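Local coordinates for periplasmic binding protein (PDB 4MDY) that probably binds an iron-bearing solute, such as a ferric siderophore complex, outside the cell membrane and hands it to an ABC transporter for uptake, at residues 224-234 with 252-263. Sequence-based numbering, arbitrary orientation.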
# COMPACT_ATOMS: atom_id res chain seq x y z
N LEU A 224 20.22 13.44 1.52
CA LEU A 224 20.20 12.50 0.40
C LEU A 224 21.58 11.99 0.00
O LEU A 224 21.71 10.87 -0.47
CB LEU A 224 19.47 13.10 -0.83
CG LEU A 224 17.95 12.92 -0.86
CD1 LEU A 224 17.29 13.50 0.37
CD2 LEU A 224 17.34 13.51 -2.12
N ASP A 225 22.62 12.80 0.21
CA ASP A 225 23.98 12.34 -0.12
C ASP A 225 24.48 11.30 0.88
O ASP A 225 25.54 10.73 0.68
CB ASP A 225 24.96 13.51 -0.25
CG ASP A 225 24.74 14.33 -1.53
OD1 ASP A 225 24.21 13.79 -2.52
OD2 ASP A 225 25.13 15.52 -1.54
N GLY A 226 23.70 11.04 1.93
CA GLY A 226 24.00 9.95 2.87
C GLY A 226 23.60 8.56 2.39
O GLY A 226 23.93 7.57 3.05
N ALA A 227 22.88 8.48 1.27
CA ALA A 227 22.34 7.21 0.77
C ALA A 227 23.13 6.67 -0.42
O ALA A 227 23.72 7.44 -1.19
CB ALA A 227 20.87 7.37 0.39
N ASP A 228 23.14 5.35 -0.54
CA ASP A 228 23.75 4.65 -1.67
C ASP A 228 22.80 4.52 -2.87
O ASP A 228 23.24 4.41 -4.01
CB ASP A 228 24.20 3.26 -1.23
CG ASP A 228 25.28 3.31 -0.17
OD1 ASP A 228 26.28 4.04 -0.39
OD2 ASP A 228 25.13 2.65 0.88
N VAL A 229 21.50 4.53 -2.60
CA VAL A 229 20.48 4.46 -3.63
C VAL A 229 19.25 5.26 -3.20
O VAL A 229 18.84 5.19 -2.03
CB VAL A 229 20.10 2.99 -3.96
CG1 VAL A 229 19.60 2.24 -2.73
CG2 VAL A 229 19.06 2.91 -5.07
N LEU A 230 18.69 6.03 -4.12
CA LEU A 230 17.44 6.76 -3.89
C LEU A 230 16.38 6.16 -4.79
O LEU A 230 16.58 6.02 -6.00
CB LEU A 230 17.59 8.25 -4.21
CG LEU A 230 18.73 9.00 -3.55
CD1 LEU A 230 18.69 10.46 -3.99
CD2 LEU A 230 18.66 8.90 -2.03
N ILE A 231 15.25 5.81 -4.19
CA ILE A 231 14.12 5.25 -4.92
C ILE A 231 13.05 6.32 -4.94
O ILE A 231 12.42 6.59 -3.93
CB ILE A 231 13.61 3.96 -4.23
CG1 ILE A 231 14.76 2.97 -4.04
CG2 ILE A 231 12.48 3.34 -5.04
CD1 ILE A 231 14.45 1.84 -3.08
N TRP A 232 12.87 6.95 -6.09
CA TRP A 232 11.85 7.98 -6.25
C TRP A 232 10.61 7.33 -6.85
O TRP A 232 10.69 6.71 -7.92
CB TRP A 232 12.33 9.07 -7.19
CG TRP A 232 13.62 9.72 -6.82
CD1 TRP A 232 14.89 9.25 -7.08
CD2 TRP A 232 13.79 10.98 -6.16
NE1 TRP A 232 15.82 10.14 -6.61
CE2 TRP A 232 15.18 11.20 -6.03
CE3 TRP A 232 12.90 11.93 -5.64
CZ2 TRP A 232 15.70 12.35 -5.44
CZ3 TRP A 232 13.41 13.07 -5.05
CH2 TRP A 232 14.80 13.28 -4.96
N THR A 233 9.47 7.47 -6.19
CA THR A 233 8.25 6.80 -6.63
C THR A 233 7.52 7.65 -7.68
O THR A 233 6.37 8.06 -7.50
CB THR A 233 7.34 6.42 -5.45
OG1 THR A 233 7.00 7.59 -4.70
CG2 THR A 233 8.07 5.40 -4.55
N THR A 234 8.23 7.91 -8.77
CA THR A 234 7.68 8.59 -9.93
C THR A 234 6.59 7.75 -10.58
O THR A 234 6.64 6.52 -10.52
CB THR A 234 8.78 8.89 -10.97
OG1 THR A 234 9.57 7.72 -11.21
CG2 THR A 234 9.68 10.01 -10.50
N LEU A 252 22.98 16.17 -6.74
CA LEU A 252 23.08 15.08 -5.79
C LEU A 252 24.14 14.08 -6.25
O LEU A 252 24.29 13.84 -7.44
CB LEU A 252 21.74 14.37 -5.64
CG LEU A 252 20.65 15.19 -4.93
CD1 LEU A 252 19.32 14.46 -5.02
CD2 LEU A 252 21.03 15.44 -3.47
N ALA A 253 24.86 13.50 -5.29
CA ALA A 253 25.80 12.43 -5.59
C ALA A 253 25.08 11.28 -6.32
O ALA A 253 25.62 10.70 -7.25
CB ALA A 253 26.45 11.92 -4.31
N ALA A 254 23.85 10.99 -5.91
CA ALA A 254 23.05 9.96 -6.57
C ALA A 254 22.81 10.26 -8.04
O ALA A 254 22.81 9.35 -8.87
CB ALA A 254 21.72 9.78 -5.85
N THR A 255 22.59 11.53 -8.37
CA THR A 255 22.37 11.92 -9.77
C THR A 255 23.68 11.79 -10.55
O THR A 255 23.69 11.26 -11.65
CB THR A 255 21.76 13.32 -9.89
OG1 THR A 255 20.54 13.37 -9.13
CG2 THR A 255 21.45 13.67 -11.35
N ARG A 256 24.77 12.26 -9.95
CA ARG A 256 26.09 12.22 -10.58
C ARG A 256 26.54 10.79 -10.84
O ARG A 256 27.12 10.50 -11.89
CB ARG A 256 27.13 12.91 -9.69
CG ARG A 256 27.03 14.42 -9.65
CD ARG A 256 28.30 15.03 -9.07
NE ARG A 256 29.50 14.51 -9.73
CZ ARG A 256 30.25 15.21 -10.58
NH1 ARG A 256 31.32 14.64 -11.13
NH2 ARG A 256 29.95 16.46 -10.87
N ARG A 257 26.28 9.90 -9.88
CA ARG A 257 26.75 8.52 -9.95
C ARG A 257 25.68 7.56 -10.47
O ARG A 257 25.87 6.35 -10.42
CB ARG A 257 27.22 8.03 -8.58
CG ARG A 257 27.77 9.09 -7.64
CD ARG A 257 29.28 9.25 -7.68
NE ARG A 257 29.64 10.44 -8.45
CZ ARG A 257 30.68 11.22 -8.18
NH1 ARG A 257 30.91 12.28 -8.93
NH2 ARG A 257 31.48 10.95 -7.16
N ASP A 258 24.57 8.10 -10.96
CA ASP A 258 23.50 7.27 -11.54
C ASP A 258 22.97 6.24 -10.54
O ASP A 258 22.84 5.06 -10.87
CB ASP A 258 24.02 6.57 -12.80
CG ASP A 258 22.90 5.97 -13.65
OD1 ASP A 258 21.84 6.61 -13.81
OD2 ASP A 258 23.10 4.85 -14.17
N ARG A 259 22.66 6.70 -9.33
CA ARG A 259 22.13 5.85 -8.25
C ARG A 259 20.68 6.20 -7.89
O ARG A 259 20.18 5.82 -6.83
CB ARG A 259 23.01 5.92 -7.00
CG ARG A 259 24.50 5.69 -7.26
CD ARG A 259 24.83 4.28 -7.75
NE ARG A 259 25.77 4.30 -8.88
CZ ARG A 259 27.06 3.94 -8.84
NH1 ARG A 259 27.78 4.03 -9.95
NH2 ARG A 259 27.64 3.50 -7.72
N ASN A 260 20.02 6.94 -8.79
CA ASN A 260 18.59 7.17 -8.70
C ASN A 260 17.84 6.05 -9.38
O ASN A 260 18.21 5.62 -10.48
CB ASN A 260 18.19 8.47 -9.39
CG ASN A 260 18.68 9.71 -8.66
OD1 ASN A 260 18.58 9.81 -7.43
ND2 ASN A 260 19.17 10.67 -9.42
N ILE A 261 16.79 5.57 -8.72
CA ILE A 261 15.80 4.73 -9.34
C ILE A 261 14.52 5.55 -9.48
O ILE A 261 13.97 6.03 -8.48
CB ILE A 261 15.52 3.46 -8.52
CG1 ILE A 261 16.79 2.60 -8.44
CG2 ILE A 261 14.39 2.66 -9.14
CD1 ILE A 261 16.73 1.47 -7.44
N PHE A 262 14.05 5.72 -10.71
CA PHE A 262 12.78 6.37 -10.97
C PHE A 262 11.80 5.27 -11.37
O PHE A 262 11.92 4.68 -12.45
CB PHE A 262 12.91 7.44 -12.05
CG PHE A 262 13.90 8.53 -11.72
CD1 PHE A 262 13.61 9.50 -10.76
CD2 PHE A 262 15.14 8.57 -12.34
CE1 PHE A 262 14.52 10.50 -10.45
CE2 PHE A 262 16.05 9.57 -12.03
CZ PHE A 262 15.74 10.53 -11.09
N THR A 263 10.86 4.97 -10.48
CA THR A 263 9.95 3.86 -10.69
C THR A 263 9.04 4.11 -11.88
O THR A 263 8.74 5.26 -12.23
CB THR A 263 9.05 3.62 -9.46
OG1 THR A 263 8.27 4.79 -9.20
CG2 THR A 263 9.90 3.26 -8.23
O HOH W 1 22.79 11.62 -3.25
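A beta-alpha-beta crossover sets strand 260-262 at the edge of a parallel sheet, beside strand 229-233, bringing Leu-230 beside Asn-260, Ile-231 beside Ile-261 and Trp-232 beside Phe-262. The backbone ladder alternates as parallel strands require: Leu-230 N gives to Arg-259 O and Leu-230 O receives Ile-261 N, then Trp-232 N gives to Ile-261 O and Trp-232 O receives Thr-263 N. Beyond the last bridge the threonines close the pairing reciprocally. Thr-263 OG1 donates to Thr-234 O (2.7 Å) and Thr-234 OG1 to Thr-263 O (2.8 Å), each in the carbonyl plane on a lone pair; each hydroxyl, set between its own backbone N and carbonyl carbon, is thereby turned to the facing carbonyl.

The face that carries Leu-230, Asn-260, Trp-232 and Phe-262 mixes aromatic, polar and aliphatic groups. Trp-232 NE1 reaches Asn-260 OD1 at 2.9 Å; the oxygen lies in the indole plane, yet the N-H arrives from above the amide, whose plane stands 74° from the ring. Asn-260 ND2 donates to Thr-255 OG1, so the amide is held at both ends and its rotation is fixed. Phe-262 CE1 rests over an indole face, 3.6 Å from Trp-232 CD1, the two rings nearly parallel but slid apart. Back toward the start of the strand, Leu-230 CD1 packs on Ala-254 CB at 3.6 Å, and Leu-252 CD1 meets Leu-224 CD2.

At the start of helix 253-256, Asp-225 OD1 accepts Ala-253 N (2.9 Å) on its syn side, though tilted 33° out of the carboxylate plane, while a water bridges the same oxygen to Ala-254 N.

On the other face, Val-229 CG2 touches Ile-261 CD1 beneath helix 279-294, whereas helix 237-244 packs against Trp-232 and Phe-262; strand 176-181 flanks strand 229-233 on its other side, and 260-262 is the sheet's outermost strand.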